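Side-chain contacts in haloacid dehalogenase-like hydrolase (Salmonella enterica subsp. enterica serovar Typhi, PDB 4EZE), which probably catalyses the magnesium-dependent hydrolysis of O-phosphoserine to serine and phosphate, the last step of serine biosynthesis: residues Ile111-Met115 against Asp116-Ile120; Met178-Pro182 against Gly183-Ile187; Trp287-Lys290 against Pro291-Glu295. All blocks are in the same frame, centred on the assembly; numbering follows the deposited sequence.

Contact 1 (Ile111-Met115 against Asp116-Ile120); sequences IAFDM and DSTFI. With NA (sodium ion), chain D.
This is the DxDST signature of the haloacid dehalogenase superfamily, where strand 110-113, a central strand of the parallel sheet, breaks into the short helix 115-119 and carries Asp114 and Asp116 to the metal. Asp114 is the predicted nucleophile and Asp116 the predicted proton donor. The sodium ion, in the place where magnesium is expected, takes Asp114 OD2 at 2.2 Å and the backbone O of Asp116 at 2.4 Å; Asp270 and two waters also bind it. The two aspartates therefore use different parts. Asp114 gives its carboxylate, swung to the side opposite its backbone N (chi1 -174°), whereas Asp116 gives its carbonyl and sends OD1 to Gly124 N. The second carboxylate oxygen, Asp114 OD1, receives Met115 N from above the carboxylate plane at 2.7 Å. A water links Asp114 OD1 to Asp116 N, so the carboxylate of Asp114 is held through both oxygens. Behind these ligands the backbone closes a wide, pi-type turn: Phe119 N bonds to Asp114 O, and Met115 O accepts Thr118 N and Ile120 N from opposite faces of its plane, the latter almost straight at 175°. That turn points the edge of Phe119, at CD1, toward one face of Phe113, with centroids 5.5 Å apart and planes at 71°. Phe306 makes another edge-to-face pair with Phe113, and Leu184 touches both phenylalanines of the turn. Beside the turn, Met115 CG meets Ile120 CD1 at 3.9 Å.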
ATOM      1  N   ILE A 111       5.828   4.500   7.794  1.00 54.25           N
ATOM      2  CA  ILE A 111       5.215   4.021   6.579  1.00 46.31           C
ATOM      3  C   ILE A 111       4.516   2.749   6.959  1.00 52.50           C
ATOM      4  O   ILE A 111       5.182   1.791   7.360  1.00 43.94           O
ATOM      5  CB  ILE A 111       6.260   3.713   5.501  1.00 48.66           C
ATOM      6  CG1 ILE A 111       7.194   4.897   5.308  1.00 55.51           C
ATOM      7  CG2 ILE A 111       5.594   3.411   4.169  1.00 45.75           C
ATOM      8  CD1 ILE A 111       7.780   4.948   3.916  1.00 45.16           C
ATOM      9  N   ALA A 112       3.183   2.750   6.862  1.00 39.02           N
ATOM     10  CA  ALA A 112       2.371   1.572   7.160  1.00 43.65           C
ATOM     11  C   ALA A 112       1.972   0.873   5.852  1.00 50.28           C
ATOM     12  O   ALA A 112       1.648   1.539   4.856  1.00 44.50           O
ATOM     13  CB  ALA A 112       1.115   1.982   7.921  1.00 39.76           C
ATOM     14  N   PHE A 113       1.976  -0.458   5.866  1.00 47.19           N
ATOM     15  CA  PHE A 113       1.510  -1.262   4.717  1.00 42.86           C
ATOM     16  C   PHE A 113       0.373  -2.200   5.104  1.00 45.25           C
ATOM     17  O   PHE A 113       0.461  -2.889   6.104  1.00 43.32           O
ATOM     18  CB  PHE A 113       2.628  -2.156   4.213  1.00 44.67           C
ATOM     19  CG  PHE A 113       3.808  -1.426   3.657  1.00 46.15           C
ATOM     20  CD1 PHE A 113       3.853  -1.085   2.313  1.00 43.79           C
ATOM     21  CD2 PHE A 113       4.892  -1.118   4.470  1.00 47.06           C
ATOM     22  CE1 PHE A 113       4.954  -0.435   1.790  1.00 48.80           C
ATOM     23  CE2 PHE A 113       5.995  -0.469   3.957  1.00 53.48           C
ATOM     24  CZ  PHE A 113       6.031  -0.130   2.607  1.00 45.08           C
ATOM     25  N   ASP A 114      -0.691  -2.250   4.310  1.00 48.76           N
ATOM     26  CA  ASP A 114      -1.653  -3.336   4.443  1.00 37.32           C
ATOM     27  C   ASP A 114      -0.858  -4.604   4.091  1.00 44.71           C
ATOM     28  O   ASP A 114       0.205  -4.506   3.476  1.00 42.32           O
ATOM     29  CB  ASP A 114      -2.806  -3.130   3.444  1.00 39.62           C
ATOM     30  CG  ASP A 114      -3.937  -4.146   3.620  1.00 64.62           C
ATOM     31  OD1 ASP A 114      -3.918  -4.885   4.618  1.00 45.26           O
ATOM     32  OD2 ASP A 114      -4.853  -4.199   2.767  1.00 56.31           O
ATOM     33  N   MET A 115      -1.366  -5.783   4.442  1.00 43.23           N
ATOM     34  CA  MET A 115      -0.645  -7.017   4.114  1.00 53.16           C
ATOM     35  C   MET A 115      -1.091  -7.590   2.768  1.00 41.63           C
ATOM     36  O   MET A 115      -0.362  -7.502   1.774  1.00 44.85           O
ATOM     37  CB  MET A 115      -0.779  -8.068   5.228  1.00 51.60           C
ATOM     38  CG  MET A 115      -0.289  -9.464   4.827  1.00 53.53           C
ATOM     39  SD  MET A 115      -0.021 -10.516   6.288  1.00 60.60           S
ATOM     40  CE  MET A 115      -1.687 -10.658   6.954  1.00 51.88           C
ATOM     41  N   ASP A 116      -2.291  -8.165   2.723  1.00 37.54           N
ATOM     42  CA  ASP A 116      -2.714  -8.880   1.525  1.00 39.73           C
ATOM     43  C   ASP A 116      -2.808  -7.977   0.292  1.00 45.56           C
ATOM     44  O   ASP A 116      -3.397  -6.912   0.345  1.00 52.20           O
ATOM     45  CB  ASP A 116      -4.052  -9.578   1.752  1.00 43.92           C
ATOM     46  CG  ASP A 116      -3.968 -10.700   2.772  1.00 56.33           C
ATOM     47  OD1 ASP A 116      -2.892 -11.322   2.910  1.00 60.47           O
ATOM     48  OD2 ASP A 116      -4.989 -10.950   3.445  1.00 50.47           O
ATOM     49  N   SER A 117      -2.250  -8.439  -0.821  1.00 48.65           N
ATOM     50  CA  SER A 117      -2.321  -7.721  -2.087  1.00 53.43           C
ATOM     51  C   SER A 117      -1.675  -6.333  -1.994  1.00 42.81           C
ATOM     52  O   SER A 117      -1.822  -5.505  -2.885  1.00 52.11           O
ATOM     53  CB  SER A 117      -3.771  -7.654  -2.593  1.00 41.63           C
ATOM     54  OG  SER A 117      -4.263  -8.961  -2.855  1.00 57.79           O
ATOM     55  N   THR A 118      -0.961  -6.089  -0.906  1.00 51.90           N
ATOM     56  CA  THR A 118      -0.155  -4.890  -0.797  1.00 50.52           C
ATOM     57  C   THR A 118       1.296  -5.261  -0.497  1.00 43.30           C
ATOM     58  O   THR A 118       2.132  -5.303  -1.406  1.00 45.60           O
ATOM     59  CB  THR A 118      -0.725  -3.908   0.237  1.00 48.28           C
ATOM     60  OG1 THR A 118      -2.039  -3.516  -0.169  1.00 43.63           O
ATOM     61  CG2 THR A 118       0.157  -2.650   0.312  1.00 35.08           C
ATOM     62  N   PHE A 119       1.599  -5.558   0.762  1.00 42.40           N
ATOM     63  CA  PHE A 119       2.951  -5.985   1.117  1.00 40.43           C
ATOM     64  C   PHE A 119       3.292  -7.312   0.439  1.00 60.75           C
ATOM     65  O   PHE A 119       4.415  -7.518  -0.003  1.00 53.11           O
ATOM     66  CB  PHE A 119       3.073  -6.115   2.616  1.00 45.62           C
ATOM     67  CG  PHE A 119       4.484  -6.176   3.106  1.00 46.98           C
ATOM     68  CD1 PHE A 119       5.185  -5.002   3.406  1.00 45.99           C
ATOM     69  CD2 PHE A 119       5.109  -7.406   3.313  1.00 50.74           C
ATOM     70  CE1 PHE A 119       6.495  -5.058   3.876  1.00 52.60           C
ATOM     71  CE2 PHE A 119       6.416  -7.472   3.788  1.00 54.89           C
ATOM     72  CZ  PHE A 119       7.114  -6.299   4.066  1.00 49.80           C
ATOM     73  N   ILE A 120       2.312  -8.206   0.335  1.00 54.98           N
ATOM     74  CA  ILE A 120       2.506  -9.473  -0.375  1.00 34.99           C
ATOM     75  C   ILE A 120       1.549  -9.487  -1.537  1.00 47.99           C
ATOM     76  O   ILE A 120       0.536  -8.806  -1.478  1.00 39.82           O
ATOM     77  CB  ILE A 120       2.273 -10.700   0.540  1.00 52.03           C
ATOM     78  CG1 ILE A 120       0.872 -10.669   1.160  1.00 51.57           C
ATOM     79  CG2 ILE A 120       3.312 -10.746   1.655  1.00 36.30           C
ATOM     80  CD1 ILE A 120       0.522 -11.956   1.890  1.00 57.63           C
TER
HETATM   81 NA    NA D 302      -5.325  -5.630   1.102  1.00 56.47          NA
HETATM   82  O   HOH W   1      -4.567  -7.792   4.503  1.00 53.68           O
HETATM   83  O   HOH W   2      -7.325  -4.959   1.280  1.00 69.23           O
HETATM   84  O   HOH W   3      -6.853  -7.364   0.093  1.00 46.75           O

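Contact 2 (Met178-Pro182 against Gly183-Ile187); sequences MTLSP and GLLTI
Leu180 faces the first turn of helix 184-193 across a type II beta turn, Ser181 to Leu184, that leads the loop into the helix of this haloacid dehalogenase core. Its side chain crosses those of Leu184 and Leu185 at a slant and divides its atoms between them. CG lies against Leu184 CB at 4.0 Å and the CD1 branch meets Leu184 CD1 at 4.1 Å, while the CD2 branch reaches the end of Leu185, where it touches CD2 at 3.6 Å. Leu184 in turn runs back alongside Ser181: its CG stands opposite the carbonyl carbon (chi1 -75°), and CD1 comes to 3.8 Å from Ser181 CB, close beside the carbonyl oxygen of the same serine. Leu184 and Leu180 both also lean on Phe119, which ties the turn to helix 115-119, next to the metal ligands, and Phe306 packs on Leu184 and Ser181. The hydroxyl of Ser181 takes no part in the apolar packing; OG is hydrogen-bonded to the carbonyl of Thr118. Pro182 and Gly183 occupy the two central positions of the turn. Gly183 takes the positive phi (99°) of the third position of a type II turn, where a glycine is common. It also stands at the N-cap, and its carbonyl O begins the helical pattern by accepting Ile187 N at 2.8 Å.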
ATOM      1  N   MET A 178       4.319 -17.268   0.240  1.00 67.17           N
ATOM      2  CA  MET A 178       3.815 -15.942  -0.098  1.00 72.37           C
ATOM      3  C   MET A 178       4.943 -15.118  -0.701  1.00 85.28           C
ATOM      4  O   MET A 178       6.095 -15.295  -0.329  1.00 61.92           O
ATOM      5  CB  MET A 178       3.275 -15.241   1.145  1.00 67.90           C
ATOM      6  CG  MET A 178       2.021 -15.858   1.718  1.00 77.51           C
ATOM      7  SD  MET A 178       0.817 -16.270   0.451  1.00 95.80           S
ATOM      8  CE  MET A 178      -0.678 -16.262   1.413  1.00200.00           C
ATOM      9  N   THR A 179       4.627 -14.219  -1.628  1.00 67.54           N
ATOM     10  CA  THR A 179       5.686 -13.442  -2.265  1.00 66.57           C
ATOM     11  C   THR A 179       5.597 -11.961  -1.953  1.00 57.64           C
ATOM     12  O   THR A 179       4.535 -11.339  -2.078  1.00 71.53           O
ATOM     13  CB  THR A 179       5.700 -13.646  -3.791  1.00 67.17           C
ATOM     14  OG1 THR A 179       4.358 -13.606  -4.278  1.00 70.11           O
ATOM     15  CG2 THR A 179       6.306 -15.008  -4.134  1.00 95.01           C
ATOM     16  N   LEU A 180       6.725 -11.420  -1.514  1.00 59.43           N
ATOM     17  CA  LEU A 180       6.910  -9.988  -1.354  1.00 51.08           C
ATOM     18  C   LEU A 180       6.495  -9.279  -2.627  1.00 49.89           C
ATOM     19  O   LEU A 180       6.819  -9.754  -3.716  1.00 49.34           O
ATOM     20  CB  LEU A 180       8.381  -9.720  -1.147  1.00 49.09           C
ATOM     21  CG  LEU A 180       8.547  -8.502  -0.279  1.00 58.12           C
ATOM     22  CD1 LEU A 180       7.444  -8.616   0.744  1.00 47.82           C
ATOM     23  CD2 LEU A 180       9.910  -8.474   0.386  1.00 68.69           C
ATOM     24  N   SER A 181       5.777  -8.162  -2.500  1.00 50.15           N
ATOM     25  CA  SER A 181       5.427  -7.338  -3.661  1.00 46.84           C
ATOM     26  C   SER A 181       6.705  -6.678  -4.132  1.00 45.30           C
ATOM     27  O   SER A 181       7.554  -6.329  -3.308  1.00 44.46           O
ATOM     28  CB  SER A 181       4.408  -6.254  -3.305  1.00 44.01           C
ATOM     29  OG  SER A 181       3.085  -6.773  -3.271  1.00 45.50           O
ATOM     30  N   PRO A 182       6.840  -6.507  -5.456  1.00 39.03           N
ATOM     31  CA  PRO A 182       8.029  -5.969  -6.118  1.00 40.83           C
ATOM     32  C   PRO A 182       8.503  -4.626  -5.551  1.00 54.74           C
ATOM     33  O   PRO A 182       7.692  -3.731  -5.318  1.00 40.19           O
ATOM     34  CB  PRO A 182       7.591  -5.795  -7.589  1.00 41.86           C
ATOM     35  CG  PRO A 182       6.124  -6.119  -7.653  1.00 40.39           C
ATOM     36  CD  PRO A 182       5.762  -6.870  -6.410  1.00 40.03           C
ATOM     37  N   GLY A 183       9.810  -4.513  -5.320  1.00 42.44           N
ATOM     38  CA  GLY A 183      10.459  -3.235  -5.009  1.00 37.21           C
ATOM     39  C   GLY A 183      10.703  -3.036  -3.517  1.00 37.56           C
ATOM     40  O   GLY A 183      11.408  -2.098  -3.098  1.00 46.55           O
ATOM     41  N   LEU A 184      10.108  -3.908  -2.710  1.00 43.07           N
ATOM     42  CA  LEU A 184      10.163  -3.759  -1.251  1.00 51.14           C
ATOM     43  C   LEU A 184      11.544  -4.122  -0.712  1.00 53.33           C
ATOM     44  O   LEU A 184      12.049  -3.456   0.190  1.00 51.84           O
ATOM     45  CB  LEU A 184       9.054  -4.573  -0.585  1.00 51.84           C
ATOM     46  CG  LEU A 184       7.689  -3.905  -0.759  1.00 41.72           C
ATOM     47  CD1 LEU A 184       6.532  -4.862  -0.488  1.00 41.48           C
ATOM     48  CD2 LEU A 184       7.598  -2.721   0.179  1.00 40.50           C
ATOM     49  N   LEU A 185      12.172  -5.143  -1.294  1.00 40.36           N
ATOM     50  CA  LEU A 185      13.534  -5.485  -0.899  1.00 56.56           C
ATOM     51  C   LEU A 185      14.412  -4.294  -1.164  1.00 48.91           C
ATOM     52  O   LEU A 185      15.173  -3.870  -0.309  1.00 46.57           O
ATOM     53  CB  LEU A 185      14.076  -6.693  -1.666  1.00 43.52           C
ATOM     54  CG  LEU A 185      13.390  -8.024  -1.371  1.00 53.03           C
ATOM     55  CD1 LEU A 185      13.961  -9.088  -2.297  1.00 50.77           C
ATOM     56  CD2 LEU A 185      13.512  -8.431   0.097  1.00 32.82           C
ATOM     57  N   THR A 186      14.295  -3.720  -2.351  1.00 40.51           N
ATOM     58  CA  THR A 186      15.097  -2.528  -2.616  1.00 36.45           C
ATOM     59  C   THR A 186      14.757  -1.364  -1.678  1.00 60.03           C
ATOM     60  O   THR A 186      15.652  -0.706  -1.157  1.00 42.36           O
ATOM     61  CB  THR A 186      14.952  -2.023  -4.058  1.00 36.43           C
ATOM     62  OG1 THR A 186      15.454  -3.010  -4.959  1.00 48.95           O
ATOM     63  CG2 THR A 186      15.744  -0.700  -4.221  1.00 34.74           C
ATOM     64  N   ILE A 187      13.473  -1.103  -1.447  1.00 40.86           N
ATOM     65  CA  ILE A 187      13.123   0.179  -0.819  1.00 48.15           C
ATOM     66  C   ILE A 187      13.152   0.162   0.718  1.00 41.28           C
ATOM     67  O   ILE A 187      13.346   1.201   1.361  1.00 44.00           O
ATOM     68  CB  ILE A 187      11.779   0.761  -1.362  1.00 40.21           C
ATOM     69  CG1 ILE A 187      11.766   2.277  -1.182  1.00 38.29           C
ATOM     70  CG2 ILE A 187      10.582   0.102  -0.681  1.00 30.58           C
ATOM     71  CD1 ILE A 187      12.904   2.965  -1.926  1.00 38.75           C
TER

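Contact 3 (Trp287-Lys290 against Pro291-Glu295)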
ATOM      1  N   TRP A 287      -1.971   1.175  -4.014  1.00 41.53           N
ATOM      2  CA  TRP A 287      -1.104   0.268  -4.723  1.00 40.70           C
ATOM      3  C   TRP A 287      -1.907  -0.669  -5.601  1.00 46.54           C
ATOM      4  O   TRP A 287      -2.597  -1.531  -5.110  1.00 38.69           O
ATOM      5  CB  TRP A 287      -0.292  -0.523  -3.706  1.00 41.44           C
ATOM      6  CG  TRP A 287       0.309  -1.744  -4.234  1.00 40.46           C
ATOM      7  CD1 TRP A 287      -0.200  -2.980  -4.165  1.00 34.63           C
ATOM      8  CD2 TRP A 287       1.547  -1.856  -4.919  1.00 34.30           C
ATOM      9  NE1 TRP A 287       0.627  -3.867  -4.764  1.00 44.28           N
ATOM     10  CE2 TRP A 287       1.717  -3.201  -5.238  1.00 54.68           C
ATOM     11  CE3 TRP A 287       2.525  -0.947  -5.295  1.00 41.51           C
ATOM     12  CZ2 TRP A 287       2.820  -3.664  -5.918  1.00 37.91           C
ATOM     13  CZ3 TRP A 287       3.615  -1.405  -5.963  1.00 44.90           C
ATOM     14  CH2 TRP A 287       3.758  -2.750  -6.272  1.00 51.71           C
ATOM     15  N   LYS A 288      -1.859  -0.445  -6.906  1.00 44.03           N
ATOM     16  CA  LYS A 288      -2.480  -1.339  -7.863  1.00 47.83           C
ATOM     17  C   LYS A 288      -3.877  -1.613  -7.353  1.00 54.97           C
ATOM     18  O   LYS A 288      -4.333  -2.733  -7.320  1.00 49.63           O
ATOM     19  CB  LYS A 288      -1.638  -2.588  -8.053  1.00 50.37           C
ATOM     20  CG  LYS A 288      -0.284  -2.249  -8.638  1.00 43.67           C
ATOM     21  CD  LYS A 288       0.548  -3.457  -8.988  1.00 51.06           C
ATOM     22  CE  LYS A 288       1.845  -3.026  -9.643  1.00 67.32           C
ATOM     23  NZ  LYS A 288       2.813  -4.140  -9.784  1.00 56.04           N
ATOM     24  N   ALA A 289      -4.523  -0.545  -6.923  1.00 45.68           N
ATOM     25  CA  ALA A 289      -5.741  -0.583  -6.143  1.00 44.47           C
ATOM     26  C   ALA A 289      -7.070  -0.844  -6.825  1.00 48.06           C
ATOM     27  O   ALA A 289      -7.216  -0.669  -8.020  1.00 40.15           O
ATOM     28  CB  ALA A 289      -5.832   0.676  -5.307  1.00 37.71           C
ATOM     29  N   LYS A 290      -8.037  -1.266  -6.021  1.00 45.03           N
ATOM     30  CA  LYS A 290      -9.434  -1.320  -6.453  1.00 53.29           C
ATOM     31  C   LYS A 290      -9.923   0.031  -6.959  1.00 56.15           C
ATOM     32  O   LYS A 290      -9.522   1.081  -6.442  1.00 68.00           O
ATOM     33  CB  LYS A 290     -10.334  -1.771  -5.309  1.00 54.57           C
ATOM     34  CG  LYS A 290      -9.975  -3.139  -4.751  1.00 63.40           C
ATOM     35  CD  LYS A 290     -10.030  -4.192  -5.844  1.00 77.07           C
ATOM     36  CE  LYS A 290     -10.233  -5.571  -5.242  1.00 90.14           C
ATOM     37  NZ  LYS A 290      -9.407  -5.728  -4.010  1.00107.29           N
ATOM     38  N   PRO A 291     -10.809   0.003  -7.961  1.00 66.30           N
ATOM     39  CA  PRO A 291     -11.410   1.203  -8.558  1.00 68.57           C
ATOM     40  C   PRO A 291     -11.899   2.237  -7.526  1.00 52.69           C
ATOM     41  O   PRO A 291     -11.640   3.433  -7.680  1.00 47.58           O
ATOM     42  CB  PRO A 291     -12.583   0.630  -9.366  1.00 67.40           C
ATOM     43  CG  PRO A 291     -12.089  -0.725  -9.784  1.00 75.25           C
ATOM     44  CD  PRO A 291     -11.273  -1.236  -8.616  1.00 65.15           C
ATOM     45  N   VAL A 292     -12.582   1.793  -6.477  1.00 49.41           N
ATOM     46  CA  VAL A 292     -13.120   2.748  -5.515  1.00 60.26           C
ATOM     47  C   VAL A 292     -12.004   3.459  -4.744  1.00 63.07           C
ATOM     48  O   VAL A 292     -12.163   4.609  -4.335  1.00 58.38           O
ATOM     49  CB  VAL A 292     -14.122   2.113  -4.529  1.00 62.16           C
ATOM     50  CG1 VAL A 292     -13.455   1.020  -3.703  1.00 55.73           C
ATOM     51  CG2 VAL A 292     -14.710   3.196  -3.625  1.00 70.43           C
ATOM     52  N   VAL A 293     -10.877   2.769  -4.567  1.00 56.92           N
ATOM     53  CA  VAL A 293      -9.694   3.360  -3.953  1.00 54.51           C
ATOM     54  C   VAL A 293      -8.964   4.283  -4.934  1.00 47.10           C
ATOM     55  O   VAL A 293      -8.574   5.388  -4.570  1.00 44.51           O
ATOM     56  CB  VAL A 293      -8.720   2.285  -3.415  1.00 51.46           C
ATOM     57  CG1 VAL A 293      -7.567   2.938  -2.660  1.00 43.84           C
ATOM     58  CG2 VAL A 293      -9.458   1.319  -2.502  1.00 37.71           C
ATOM     59  N   ARG A 294      -8.772   3.856  -6.177  1.00 47.48           N
ATOM     60  CA  ARG A 294      -8.083   4.694  -7.148  0.50 40.24           C
ATOM     61  C   ARG A 294      -8.812   6.046  -7.288  1.00 55.27           C
ATOM     62  O   ARG A 294      -8.238   7.043  -7.714  1.00 48.65           O
ATOM     63  CB  ARG A 294      -7.957   3.964  -8.496  0.50 53.78           C
ATOM     64  CG  ARG A 294      -6.992   2.770  -8.492  0.50 46.69           C
ATOM     65  CD  ARG A 294      -7.191   1.874  -9.717  0.50 59.79           C
ATOM     66  NE  ARG A 294      -6.084   0.941  -9.956  0.50 45.85           N
ATOM     67  CZ  ARG A 294      -5.172   1.091 -10.924  0.50 72.89           C
ATOM     68  NH1 ARG A 294      -5.260   2.138 -11.736  0.50 49.11           N
ATOM     69  NH2 ARG A 294      -4.177   0.200 -11.088  0.50 26.00           N
ATOM     70  N   GLU A 295     -10.086   6.085  -6.916  1.00 52.35           N
ATOM     71  CA  GLU A 295     -10.854   7.313  -7.095  1.00 48.28           C
ATOM     72  C   GLU A 295     -10.761   8.280  -5.934  1.00 48.66           C
ATOM     73  O   GLU A 295     -10.836   9.491  -6.130  1.00 50.41           O
ATOM     74  CB  GLU A 295     -12.317   7.022  -7.412  1.00 65.05           C
ATOM     75  CG  GLU A 295     -12.544   6.559  -8.841  1.00105.63           C
ATOM     76  CD  GLU A 295     -14.000   6.661  -9.248  1.00148.98           C
ATOM     77  OE1 GLU A 295     -14.654   7.649  -8.849  1.00152.78           O
ATOM     78  OE2 GLU A 295     -14.486   5.757  -9.962  1.00 89.78           O
TER
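Ala289 and Lys290 run extended into the first turn of helix 291-296, where Val293 and Arg294 come round to meet them. Lys290 is the N-cap residue and Pro291 the first residue of the helix. The carbonyl of Lys290 accepts Arg294 N at 2.9 Å, in the carbonyl plane, and Val293 N more weakly, which fastens the first turn to the loop. Upstream, strand 283-287 ends at Trp287, and Lys288 follows with phi and psi both positive (48° and 44°). Arg294 reaches back across the junction. In one of its two conformers its chain is extended from CG to NE and lies back along the loop, so that NE can give its hydrogen to Ala289 O at 2.8 Å with a bent angle of 133°. In that conformer the oxygen sits almost in the guanidinium plane, at its edge, and the NE bond probably helps set how the flat group is turned; CD rides close to the same carbonyl, and NH2 continues past Lys288 CA. The buried methyl of Ala289 packs on Val293, CB to CB at 3.8 Å, and Val293 carries the apolar surface on to Leu275 and Leu278 of helix 275-280. Lys290 bends away from the helix at chi2 and chi4, and its NZ makes a long, weak ion pair with Asp270, a ligand of the bound sodium. What results is a strand-loop-helix connection at the C-terminal ends of the strands of the parallel sheet, as in the Rossmann-like core of haloacid dehalogenases, beside the metal site.

In the fold
Along the chain the three contacts come in series: 111-120, then 178-187, then 287-295. Contact 1 sits near the middle of the chain, with its centre about 10 Å from that of contact 2 and about 14 Å from that of contact 3; the centres of contacts 2 and 3 are about 20 Å apart, on opposite sides of the chain's centre. Strands 110-113 and 283-287 belong to the same parallel sheet, separated by strand 265-269. Contacts 1 and 2 are joined by Ser181 N to Phe119 O at 2.9 Å, a probable hydrogen bond. Trp287 touches both, packing on Ser117, Thr118 and Ser181. The metal-binding segment thus lies between two loop-to-helix turns, with contacts to both.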